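Local coordinates for phenolpthiocerol synthesis type-I polyketide synthase ppsA (Mycobacterium bovis, PDB 7AKC), which probably loads acyl extender units onto a carrier protein, as the acyltransferase domain of a polyketide synthase that helps build the phthiocerol and phenolphthiocerol lipid core, at residues G114-A119 against E258-N263; L131-T136 against S227-L232; G148-L153 against V211-P216; P168-G173 against A184-Q189; A273-G278 against I302-S307. All blocks are in the same frame, centred on the assembly; numbering follows the deposited sequence. Where two conformers were deposited one is given.

Interaction 1 (G114-A119 against E258-N263); sequences GEVAAA and EHWATN
E115 and H259 meet in a fully buried carboxylate-imidazole hydrogen bond that spans the gap between two helical segments whose axes approach to 12.2 Å. H259 NE2 donates to E115 OE1 at 2.6 Å, a short bond although its angle at the hydrogen, 141°, is well away from straight. The donor meets the oxygen nearly along the C-O bond, and carboxylate and imidazole are almost coplanar, so the acid lies at the edge of the ring and not over it. E115 reaches this far because its CG stands anti to the backbone N (chi1 -177°) and the rest of the chain is stretched out. The carboxylate is heavily engaged: S243 and T245 hydroxyls also bond to OE1, while the T244 amide bonds to OE2, a cluster that would help to stabilise buried negative charge. On the far side of the imidazole, ND1 is bonded to the Y246 hydroxyl, which fixes the rotation of the ring. W260 supplies the apolar half of the contact. Its six-membered ring is sandwiched between H259 CD2 and V116 CG2, which lie over opposite faces; the methyl makes a CH-pi contact 3.9 Å from the ring centroid. A119 CB approaches the rim in the ring plane, 3.9 Å from W260 CZ2, and the E115 carbonyl oxygen also faces that edge. Behind this pairing, helix 127-141 packs on V116 and W260 through V133, helix 79-100 touches V116 through I88, and helix 222-228 places M225 against W260.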
# COMPACT_ATOMS: atom_id res chain seq x y z
N GLY A 114 4.02 0.90 1.93
CA GLY A 114 4.99 0.12 1.19
C GLY A 114 5.61 0.84 -0.00
O GLY A 114 6.61 0.37 -0.55
N GLU A 115 4.99 1.95 -0.45
CA GLU A 115 5.51 2.72 -1.59
C GLU A 115 6.88 3.34 -1.25
O GLU A 115 7.69 3.55 -2.15
CB GLU A 115 4.50 3.77 -2.07
CG GLU A 115 4.98 4.53 -3.29
CD GLU A 115 3.82 4.99 -4.15
OE1 GLU A 115 3.70 6.21 -4.36
OE2 GLU A 115 3.06 4.13 -4.64
N VAL A 116 7.19 3.58 0.04
CA VAL A 116 8.53 4.08 0.41
C VAL A 116 9.58 3.03 0.01
O VAL A 116 10.55 3.35 -0.68
CB VAL A 116 8.67 4.45 1.90
CG1 VAL A 116 10.13 4.70 2.27
CG2 VAL A 116 7.83 5.67 2.22
N ALA A 117 9.37 1.76 0.42
CA ALA A 117 10.34 0.71 0.11
C ALA A 117 10.47 0.46 -1.38
O ALA A 117 11.58 0.20 -1.86
CB ALA A 117 9.98 -0.58 0.83
N ALA A 118 9.34 0.56 -2.10
CA ALA A 118 9.31 0.39 -3.55
C ALA A 118 10.09 1.53 -4.20
O ALA A 118 10.88 1.27 -5.10
CB ALA A 118 7.87 0.37 -4.07
N ALA A 119 9.93 2.77 -3.71
CA ALA A 119 10.72 3.90 -4.23
C ALA A 119 12.19 3.70 -4.00
O ALA A 119 12.98 4.12 -4.84
CB ALA A 119 10.26 5.22 -3.61
N GLU A 258 6.04 16.37 -0.99
CA GLU A 258 4.66 16.52 -1.45
C GLU A 258 4.09 15.15 -1.80
O GLU A 258 2.96 14.86 -1.37
CB GLU A 258 4.55 17.50 -2.64
CG GLU A 258 3.10 17.82 -2.98
CD GLU A 258 2.26 18.38 -1.85
OE1 GLU A 258 2.38 19.60 -1.58
OE2 GLU A 258 1.48 17.62 -1.23
N HIS A 259 4.87 14.31 -2.51
CA HIS A 259 4.45 12.95 -2.82
C HIS A 259 4.16 12.14 -1.54
O HIS A 259 3.13 11.48 -1.50
CB HIS A 259 5.50 12.20 -3.66
CG HIS A 259 5.04 10.82 -4.03
ND1 HIS A 259 4.14 10.62 -5.07
CD2 HIS A 259 5.31 9.63 -3.45
CE1 HIS A 259 3.92 9.31 -5.10
NE2 HIS A 259 4.61 8.68 -4.15
N TRP A 260 5.05 12.15 -0.53
CA TRP A 260 4.79 11.37 0.69
C TRP A 260 3.64 11.90 1.54
O TRP A 260 2.84 11.11 2.06
CB TRP A 260 6.09 11.17 1.51
CG TRP A 260 7.16 10.51 0.67
CD1 TRP A 260 8.34 11.07 0.25
CD2 TRP A 260 7.07 9.23 0.03
NE1 TRP A 260 8.99 10.20 -0.59
CE2 TRP A 260 8.23 9.06 -0.75
CE3 TRP A 260 6.08 8.23 -0.00
CZ2 TRP A 260 8.43 7.94 -1.55
CZ3 TRP A 260 6.31 7.10 -0.76
CH2 TRP A 260 7.46 6.97 -1.54
N ALA A 261 3.46 13.24 1.58
CA ALA A 261 2.30 13.86 2.26
C ALA A 261 1.00 13.47 1.54
O ALA A 261 -0.01 13.17 2.19
CB ALA A 261 2.44 15.38 2.27
N THR A 262 1.03 13.42 0.20
CA THR A 262 -0.14 13.06 -0.58
C THR A 262 -0.46 11.58 -0.46
O THR A 262 -1.63 11.20 -0.31
CB THR A 262 0.06 13.49 -2.03
OG1 THR A 262 0.10 14.91 -2.10
CG2 THR A 262 -1.02 12.94 -2.97
N ASN A 263 0.58 10.74 -0.53
CA ASN A 263 0.47 9.28 -0.47
C ASN A 263 -0.20 8.78 0.81
O ASN A 263 -1.02 7.85 0.77
CB ASN A 263 1.85 8.63 -0.69
CG ASN A 263 1.90 7.19 -0.28
OD1 ASN A 263 2.21 6.87 0.88
ND2 ASN A 263 1.51 6.31 -1.19

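Interaction 2 (L131-T136 against S227-L232); sequences LRVTAT and SELADL
R132, V133 and T136, one turn of helix 127-141, face the end of helix 222-228, where the chain leaves helical geometry at L229 and folds into a type I beta turn from L229 to L232. The tight part is apolar. V133 CG2 rests against both leucines that bracket the turn, 3.8 Å from L229 CD2 and 3.6 Å from L232 CD1, crossing each at about a right angle. T136 adds its methyl, which meets L229 CG tip to tip at 3.9 Å; the threonine hydroxyl is turned back to R132 O in its own helix. W260 of helix 257-265 touches both V133 and L232, continuing this core inward. Toward solvent the contact is polar and looser. E228, exposed, lays its carboxylate OE2 3.5 Å from T136 CG2. R132 runs outward with its chain extended from CG to NE, L229 lies over one face of its guanidinium, and the group reaches D231 on the turn in a salt bridge. The two planes stand almost perpendicular, 88° apart, so the pair is not the familiar coplanar fork. Instead both terminal nitrogens converge end-on upon a single acceptor: NH1 of R132 lies 2.8 Å from D231 OD1 on its syn side, and NH2 of R132, also 2.8 Å from D231 OD1, approaches from above the carboxylate plane.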
# COMPACT_ATOMS: atom_id res chain seq x y z
N LEU A 131 14.35 5.24 4.93
CA LEU A 131 14.24 5.11 6.39
C LEU A 131 13.90 6.44 7.05
O LEU A 131 13.23 6.45 8.07
CB LEU A 131 15.54 4.56 7.00
CG LEU A 131 15.96 3.16 6.57
CD1 LEU A 131 17.24 2.76 7.23
CD2 LEU A 131 14.89 2.15 6.83
N ARG A 132 14.34 7.56 6.46
CA ARG A 132 14.06 8.89 6.99
C ARG A 132 12.60 9.22 6.75
O ARG A 132 11.93 9.71 7.67
CB ARG A 132 14.95 9.93 6.32
CG ARG A 132 14.94 11.27 7.04
CD ARG A 132 15.21 12.34 6.01
NE ARG A 132 14.91 13.69 6.49
CZ ARG A 132 15.03 14.79 5.76
NH1 ARG A 132 14.76 15.98 6.28
NH2 ARG A 132 15.42 14.71 4.49
N VAL A 133 12.06 8.90 5.56
CA VAL A 133 10.63 9.11 5.30
C VAL A 133 9.81 8.25 6.28
O VAL A 133 8.90 8.76 6.91
CB VAL A 133 10.25 8.82 3.83
CG1 VAL A 133 8.74 8.85 3.65
CG2 VAL A 133 10.91 9.82 2.90
N THR A 134 10.23 6.99 6.48
CA THR A 134 9.56 6.04 7.36
C THR A 134 9.50 6.56 8.77
O THR A 134 8.42 6.66 9.32
CB THR A 134 10.21 4.65 7.28
OG1 THR A 134 10.21 4.22 5.91
CG2 THR A 134 9.45 3.63 8.12
N ALA A 135 10.66 6.97 9.34
CA ALA A 135 10.72 7.50 10.69
C ALA A 135 9.98 8.82 10.84
O ALA A 135 9.26 8.98 11.82
CB ALA A 135 12.19 7.64 11.15
N THR A 136 10.11 9.75 9.88
CA THR A 136 9.42 11.05 9.95
C THR A 136 7.90 10.85 9.97
O THR A 136 7.23 11.23 10.92
CB THR A 136 9.91 11.98 8.83
OG1 THR A 136 11.23 12.40 9.10
CG2 THR A 136 9.03 13.20 8.65
N SER A 227 7.07 19.93 5.50
CA SER A 227 8.12 20.70 6.16
C SER A 227 9.34 19.87 6.57
O SER A 227 10.48 20.29 6.31
CB SER A 227 7.55 21.40 7.40
OG SER A 227 6.47 22.26 7.08
N GLU A 228 9.13 18.72 7.25
CA GLU A 228 10.21 17.88 7.76
C GLU A 228 10.98 17.09 6.69
O GLU A 228 12.10 16.65 6.95
CB GLU A 228 9.69 16.93 8.85
CG GLU A 228 9.14 17.67 10.06
CD GLU A 228 8.70 16.78 11.20
OE1 GLU A 228 7.94 17.26 12.08
OE2 GLU A 228 9.11 15.60 11.23
N LEU A 229 10.38 16.94 5.51
CA LEU A 229 11.02 16.24 4.39
C LEU A 229 11.35 17.20 3.22
O LEU A 229 11.61 16.73 2.12
CB LEU A 229 10.12 15.11 3.89
CG LEU A 229 9.81 14.00 4.89
CD1 LEU A 229 8.55 13.25 4.49
CD2 LEU A 229 10.95 13.04 5.01
N ALA A 230 11.38 18.53 3.47
CA ALA A 230 11.67 19.54 2.45
C ALA A 230 12.95 19.31 1.66
O ALA A 230 12.93 19.45 0.43
CB ALA A 230 11.69 20.93 3.07
N ASP A 231 14.03 18.88 2.32
CA ASP A 231 15.30 18.68 1.63
C ASP A 231 15.47 17.30 1.00
O ASP A 231 16.61 16.95 0.67
CB ASP A 231 16.49 19.02 2.52
CG ASP A 231 16.65 18.12 3.73
OD1 ASP A 231 15.65 17.52 4.15
OD2 ASP A 231 17.78 18.03 4.26
N LEU A 232 14.39 16.53 0.77
CA LEU A 232 14.52 15.24 0.10
C LEU A 232 14.97 15.46 -1.32
O LEU A 232 14.43 16.35 -1.98
CB LEU A 232 13.19 14.48 0.05
CG LEU A 232 12.93 13.48 1.16
CD1 LEU A 232 11.70 12.66 0.82
CD2 LEU A 232 14.10 12.55 1.39

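Interaction 3 (G148-L153 against V211-P216); sequences GGMALL and VAPHNP
M150 and A212 carry the apolar part of this contact, in which the opening of strand 148-153 lies against an irregular loop that leads to helix 222-228. The A212 methyl sits over the backbone where the strand begins, 3.6 Å from G148 C; G148 has no side chain on this side to meet it. M150 CG touches the same methyl from further along the strand. Beyond it, the thioether crosses P213 at about a right angle, with SD 4.1 Å from P213 CD, and the chain bends at its last torsion (chi3 108°) to carry CE to the edge of the H214 ring, 4.3 Å from CD2. The polar part includes no direct bond between the segments. A single water accepts from both backbones, at 2.8 Å from G148 N and 3.2 Å from A212 N. Within the loop, N215 ND2 donates to two carbonyls, 2.8 Å from A212 O and 2.9 Å from P213 O, and approaches each from well above the carbonyl plane. The polar atoms of the H214 ring find their partners outside the two segments: NE2 bonds to S112 OG and ND1 to N266 O. That pairing is consistent with the Ser-His dyad of acyltransferases, S112 standing on a probable nucleophile elbow. The chemistry implies that strand 148-153 meets the histidine loop through apolar contacts and one shared water, with a weak T171 OG1 to H214 O bond added from a neighbouring strand, while the hydrogen bonds that orient the imidazole come from other parts of the domain.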
# COMPACT_ATOMS: atom_id res chain seq x y z
N GLY A 148 -8.04 5.33 14.63
CA GLY A 148 -8.64 4.96 13.35
C GLY A 148 -8.53 3.48 13.08
O GLY A 148 -7.70 2.78 13.66
N GLY A 149 -9.42 3.00 12.25
CA GLY A 149 -9.43 1.60 11.88
C GLY A 149 -9.74 1.46 10.40
O GLY A 149 -9.93 2.45 9.70
N MET A 150 -9.60 0.25 9.92
CA MET A 150 -9.92 -0.06 8.52
C MET A 150 -10.83 -1.27 8.46
O MET A 150 -10.85 -2.07 9.39
CB MET A 150 -8.64 -0.29 7.71
CG MET A 150 -7.79 0.97 7.66
SD MET A 150 -6.21 0.79 6.80
CE MET A 150 -6.53 1.67 5.36
N ALA A 151 -11.56 -1.43 7.35
CA ALA A 151 -12.40 -2.63 7.20
C ALA A 151 -12.31 -3.07 5.75
O ALA A 151 -12.40 -2.24 4.86
CB ALA A 151 -13.85 -2.36 7.57
N LEU A 152 -12.17 -4.38 5.55
CA LEU A 152 -12.16 -5.00 4.24
C LEU A 152 -13.59 -5.36 3.95
O LEU A 152 -14.20 -6.16 4.68
CB LEU A 152 -11.31 -6.27 4.28
CG LEU A 152 -11.30 -7.08 2.97
CD1 LEU A 152 -10.78 -6.24 1.77
CD2 LEU A 152 -10.50 -8.40 3.14
N LEU A 153 -14.17 -4.77 2.90
CA LEU A 153 -15.55 -5.02 2.54
C LEU A 153 -15.63 -5.83 1.24
O LEU A 153 -14.89 -5.54 0.28
CB LEU A 153 -16.27 -3.67 2.30
CG LEU A 153 -16.09 -2.61 3.38
CD1 LEU A 153 -16.88 -1.37 3.05
CD2 LEU A 153 -16.46 -3.14 4.77
N VAL A 211 -2.02 2.75 13.11
CA VAL A 211 -2.62 4.07 12.77
C VAL A 211 -3.21 3.91 11.37
O VAL A 211 -2.51 3.43 10.49
CB VAL A 211 -1.62 5.24 12.78
CG1 VAL A 211 -2.25 6.53 12.29
CG2 VAL A 211 -0.98 5.45 14.14
N ALA A 212 -4.46 4.31 11.19
CA ALA A 212 -5.12 4.17 9.88
C ALA A 212 -4.78 5.35 8.99
O ALA A 212 -5.14 6.47 9.31
CB ALA A 212 -6.60 4.02 10.05
N PRO A 213 -4.09 5.12 7.86
CA PRO A 213 -3.85 6.18 6.93
C PRO A 213 -4.98 6.21 5.89
O PRO A 213 -5.97 5.58 6.09
CB PRO A 213 -2.48 5.77 6.36
CG PRO A 213 -2.27 4.30 6.70
CD PRO A 213 -3.52 3.85 7.43
N HIS A 214 -4.81 6.99 4.82
CA HIS A 214 -5.78 7.00 3.69
C HIS A 214 -7.17 7.45 4.12
O HIS A 214 -8.14 6.89 3.62
CB HIS A 214 -5.71 5.69 2.91
CG HIS A 214 -4.31 5.22 2.77
ND1 HIS A 214 -3.36 5.97 2.14
CD2 HIS A 214 -3.69 4.13 3.25
CE1 HIS A 214 -2.21 5.34 2.20
NE2 HIS A 214 -2.39 4.23 2.87
N ASN A 215 -7.22 8.46 4.98
CA ASN A 215 -8.51 9.00 5.47
C ASN A 215 -8.28 10.43 5.95
O ASN A 215 -7.12 10.80 6.13
CB ASN A 215 -9.16 8.04 6.47
CG ASN A 215 -8.46 8.01 7.81
OD1 ASN A 215 -8.77 8.81 8.68
ND2 ASN A 215 -7.53 7.10 7.97
N PRO A 216 -9.33 11.25 6.16
CA PRO A 216 -9.16 12.66 6.54
C PRO A 216 -8.34 12.97 7.80
O PRO A 216 -7.93 14.07 7.95
CB PRO A 216 -10.61 13.14 6.72
CG PRO A 216 -11.40 12.29 5.78
CD PRO A 216 -10.74 10.94 5.92
O HOH W 1 -5.40 5.91 13.82

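Interaction 4 (P168-G173 against A184-Q189); sequences PQVTLG and AGPTEQ. With NA (sodium ion), chain B.
T171 and A184 form an antiparallel hydrogen-bonded pair with two backbone bonds, T171 N to A184 O at 3.0 Å and A184 N to T171 O at 2.9 Å. Just before the pair, V170 CA also leans on A184 O in a CA-H...O contact of 3.4 Å. Beyond A184 the chain turns a corner at G185, whose CA lies close to Q169 O, and P186 then occupies the N-cap position of helix 187-199. Its ring crosses the side chain of Q169 at about a right angle, with P186 CG 3.7 Å from Q169 NE2. These pieces belong to the four-stranded antiparallel sheet of the small subdomain, ferredoxin-like in acyltransferases of this family: strands 171-177 and 180-184 make a hairpin at its margin, and the helix follows directly. Q169 and Q189 join the loop to that helix amide to amide. Q189 NE2 donates to Q169 OE1 at 3.0 Å, arriving above the carbonyl plane, and the two amides are 72° apart. The other end of the Q189 amide is held as well, because a water that accepts from Q169 N donates to Q189 OE1 at 2.7 Å. V170 and Q189 lie alongside, running opposite ways, with V170 CG2 3.6 Å from Q189 OE1. While CG2 packs beside the helix, the carbonyl of V170 faces outward and binds a sodium ion, with O 2.2 Å from the metal; the carbonyl oxygens of I164 and F167 and three waters complete its six ligands, and one of those waters also donates to P168 O.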
# COMPACT_ATOMS: atom_id res chain seq x y z
N PRO A 168 -18.81 11.60 6.80
CA PRO A 168 -17.73 12.53 6.35
C PRO A 168 -16.33 12.12 6.74
O PRO A 168 -15.38 12.47 6.04
CB PRO A 168 -18.09 13.87 7.02
CG PRO A 168 -19.22 13.55 8.00
CD PRO A 168 -19.89 12.31 7.52
N GLN A 169 -16.20 11.39 7.87
CA GLN A 169 -14.87 11.00 8.34
C GLN A 169 -14.39 9.63 7.85
O GLN A 169 -13.25 9.25 8.15
CB GLN A 169 -14.79 11.06 9.86
CG GLN A 169 -14.82 12.44 10.45
CD GLN A 169 -14.72 12.29 11.96
OE1 GLN A 169 -15.75 12.05 12.65
NE2 GLN A 169 -13.51 12.42 12.51
N VAL A 170 -15.22 8.91 7.08
CA VAL A 170 -14.83 7.60 6.55
C VAL A 170 -14.66 7.73 5.05
O VAL A 170 -15.58 8.17 4.37
CB VAL A 170 -15.85 6.48 6.86
CG1 VAL A 170 -15.39 5.18 6.22
CG2 VAL A 170 -15.98 6.32 8.40
N THR A 171 -13.51 7.26 4.53
CA THR A 171 -13.28 7.30 3.10
C THR A 171 -12.84 5.96 2.58
O THR A 171 -12.44 5.06 3.35
CB THR A 171 -12.28 8.46 2.77
OG1 THR A 171 -11.09 8.27 3.53
CG2 THR A 171 -12.89 9.84 3.05
N LEU A 172 -12.89 5.80 1.26
CA LEU A 172 -12.40 4.61 0.60
C LEU A 172 -10.87 4.72 0.72
O LEU A 172 -10.28 5.72 0.33
CB LEU A 172 -12.85 4.64 -0.87
CG LEU A 172 -12.61 3.36 -1.64
CD1 LEU A 172 -13.57 3.23 -2.85
CD2 LEU A 172 -11.19 3.28 -2.15
N GLY A 173 -10.29 3.76 1.41
CA GLY A 173 -8.87 3.74 1.70
C GLY A 173 -8.04 2.97 0.68
O GLY A 173 -6.92 3.40 0.36
N ALA A 184 -11.55 3.39 5.60
CA ALA A 184 -10.71 3.84 6.69
C ALA A 184 -11.35 5.07 7.34
O ALA A 184 -11.89 5.93 6.65
CB ALA A 184 -9.31 4.18 6.17
N GLY A 185 -11.21 5.15 8.65
CA GLY A 185 -11.77 6.25 9.41
C GLY A 185 -11.78 5.93 10.90
O GLY A 185 -11.17 4.96 11.35
N PRO A 186 -12.48 6.76 11.70
CA PRO A 186 -12.52 6.51 13.15
C PRO A 186 -12.96 5.07 13.49
O PRO A 186 -13.94 4.59 12.87
CB PRO A 186 -13.51 7.57 13.67
CG PRO A 186 -13.41 8.69 12.64
CD PRO A 186 -13.27 7.94 11.31
N THR A 187 -12.26 4.37 14.39
CA THR A 187 -12.55 2.96 14.67
C THR A 187 -14.04 2.68 14.97
O THR A 187 -14.59 1.72 14.43
CB THR A 187 -11.64 2.37 15.75
OG1 THR A 187 -11.71 0.97 15.63
CG2 THR A 187 -12.06 2.73 17.18
N GLU A 188 -14.70 3.54 15.75
CA GLU A 188 -16.09 3.33 16.10
C GLU A 188 -17.03 3.46 14.91
O GLU A 188 -18.04 2.73 14.83
CB GLU A 188 -16.53 4.24 17.26
CG GLU A 188 -16.51 5.73 16.96
CD GLU A 188 -15.17 6.44 17.07
OE1 GLU A 188 -14.13 5.76 17.24
OE2 GLU A 188 -15.16 7.68 16.93
N GLN A 189 -16.64 4.34 13.92
CA GLN A 189 -17.42 4.47 12.69
C GLN A 189 -17.21 3.26 11.78
O GLN A 189 -18.16 2.79 11.16
CB GLN A 189 -17.12 5.79 12.01
CG GLN A 189 -17.45 6.98 12.93
CD GLN A 189 -17.18 8.30 12.27
OE1 GLN A 189 -17.11 8.41 11.04
NE2 GLN A 189 -17.06 9.35 13.08
NA NA B . -17.31 9.33 3.54
O HOH W 2 -16.02 11.42 3.26
O HOH W 3 -18.28 10.43 9.73
O HOH W 4 -16.66 9.20 1.30
O HOH W 5 -18.50 11.25 2.83

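Interaction 5 (A273-G278 against I302-S307); sequences AIASAG and IDTLHS. With NA (sodium ion), chain C.
L305, I274 and T304 bury most of the surface where helix 270-278 crosses helix 298-308. Both helices lie against the parallel sheet of the large, alpha/beta-hydrolase-like subdomain, and the two segments cross at -52° with axes 9.0 Å apart, close to the angle of one common class of ridges-into-grooves packing. L305 is the most deeply engaged. Its first torsion (chi1 -66°) sets CG anti to the carbonyl carbon and lets the branched end come close to the other helix, where CG meets I274 CG2 at 3.7 Å. I274 answers with this short branch: CG2 stands beside both L305 and T304, whereas the longer CG1 arm leads away from the contact. The two side chains cross at about a right angle, so the methyl of one lies against the fork of the other. F288 on strand 287-290 touches both, placing the pair over the sheet. T304 meets its neighbours mainly with its methyl, CG2 lying 3.8 Å from I274 CG2 and 3.9 Å from A275 CB. Its hydroxyl is bonded back to A300 O in its own helix, and no hydrogen bond joins the two segments. A small residue at A275 allows the backbones to come close, with CA atoms of A275 and L305 5.9 Å apart. Away from the contact, S276 O binds a sodium ion together with the carbonyl oxygens of S279, A281 and G283 and a water, just where the helix ends. At that same end G278 offers only backbone to its neighbour: L305 CD2 rests 3.7 Å from G278 CA and 3.6 Å from I274 O.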
# COMPACT_ATOMS: atom_id res chain seq x y z
N ALA A 273 -2.88 -0.13 -10.22
CA ALA A 273 -1.46 -0.33 -10.53
C ALA A 273 -1.19 -1.78 -10.99
O ALA A 273 -0.50 -1.99 -11.97
CB ALA A 273 -0.60 0.00 -9.30
N ILE A 274 -1.76 -2.78 -10.30
CA ILE A 274 -1.58 -4.18 -10.69
C ILE A 274 -2.14 -4.41 -12.13
O ILE A 274 -1.49 -5.04 -12.95
CB ILE A 274 -2.35 -5.09 -9.68
CG1 ILE A 274 -1.68 -5.07 -8.28
CG2 ILE A 274 -2.47 -6.55 -10.19
CD1 ILE A 274 -0.16 -5.63 -8.26
N ALA A 275 -3.34 -3.91 -12.40
CA ALA A 275 -3.97 -4.06 -13.72
C ALA A 275 -3.10 -3.45 -14.81
O ALA A 275 -2.97 -4.00 -15.91
CB ALA A 275 -5.34 -3.39 -13.73
N SER A 276 -2.47 -2.30 -14.51
CA SER A 276 -1.61 -1.63 -15.52
C SER A 276 -0.39 -2.50 -15.77
O SER A 276 0.03 -2.70 -16.92
CB SER A 276 -1.17 -0.27 -15.01
OG SER A 276 -0.28 0.35 -15.92
N ALA A 277 0.22 -3.02 -14.70
CA ALA A 277 1.40 -3.90 -14.84
C ALA A 277 1.03 -5.14 -15.66
O ALA A 277 1.74 -5.51 -16.60
CB ALA A 277 1.90 -4.30 -13.44
N GLY A 278 -0.13 -5.73 -15.38
CA GLY A 278 -0.57 -6.94 -16.10
C GLY A 278 -0.95 -6.69 -17.56
O GLY A 278 -0.92 -7.61 -18.39
N ILE A 302 -4.26 -11.68 -7.97
CA ILE A 302 -4.91 -12.63 -8.88
C ILE A 302 -6.31 -12.19 -9.23
O ILE A 302 -6.69 -12.27 -10.39
CB ILE A 302 -4.91 -14.04 -8.28
CG1 ILE A 302 -3.51 -14.48 -7.91
CG2 ILE A 302 -5.56 -15.02 -9.23
CD1 ILE A 302 -3.48 -15.65 -6.95
N ASP A 303 -7.11 -11.75 -8.23
CA ASP A 303 -8.48 -11.32 -8.50
C ASP A 303 -8.49 -10.15 -9.48
O ASP A 303 -9.24 -10.20 -10.45
CB ASP A 303 -9.19 -10.92 -7.19
CG ASP A 303 -9.49 -12.09 -6.25
OD1 ASP A 303 -9.45 -13.25 -6.71
OD2 ASP A 303 -9.79 -11.83 -5.05
N THR A 304 -7.59 -9.16 -9.31
CA THR A 304 -7.50 -8.02 -10.22
C THR A 304 -7.13 -8.46 -11.65
O THR A 304 -7.76 -8.05 -12.65
CB THR A 304 -6.48 -6.99 -9.70
OG1 THR A 304 -7.07 -6.39 -8.55
CG2 THR A 304 -6.12 -5.87 -10.77
N LEU A 305 -6.10 -9.31 -11.75
CA LEU A 305 -5.59 -9.73 -13.06
C LEU A 305 -6.52 -10.65 -13.80
O LEU A 305 -6.60 -10.58 -15.03
CB LEU A 305 -4.22 -10.38 -12.91
CG LEU A 305 -3.14 -9.39 -12.45
CD1 LEU A 305 -1.91 -10.08 -11.93
CD2 LEU A 305 -2.81 -8.36 -13.50
N HIS A 306 -7.21 -11.55 -13.08
CA HIS A 306 -8.16 -12.45 -13.73
C HIS A 306 -9.37 -11.65 -14.21
O HIS A 306 -9.92 -11.96 -15.26
CB HIS A 306 -8.58 -13.60 -12.77
N SER A 307 -9.79 -10.63 -13.43
CA SER A 307 -10.93 -9.83 -13.84
C SER A 307 -10.59 -8.99 -15.10
O SER A 307 -11.37 -8.97 -16.05
CB SER A 307 -11.42 -8.94 -12.69
OG SER A 307 -12.39 -8.03 -13.16
NA NA C . 1.68 -2.99 -18.45
O HOH W 6 3.08 -1.58 -16.99

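In the fold
From the N terminus, the helix entered at 114-119 opens the longest loop, which interaction 1 closes at 258-263. Within it lies the loop of interaction 2, from 131-136 to 227-232; this in turn encloses interaction 3, and interaction 3 encloses the short hairpin loop of interaction 4. None of these loops cross. Interaction 5 follows in series, after interaction 1 has closed. Interactions 1 and 2 share one apolar core through V116, V133, W260 and L232. Interactions 3 and 4 adjoin on the antiparallel sheet, and H214 touches N263, bringing interaction 3 to interaction 1. Interaction 5 lies apart, on the parallel sheet, with its centre about 32 Å from that of interaction 2.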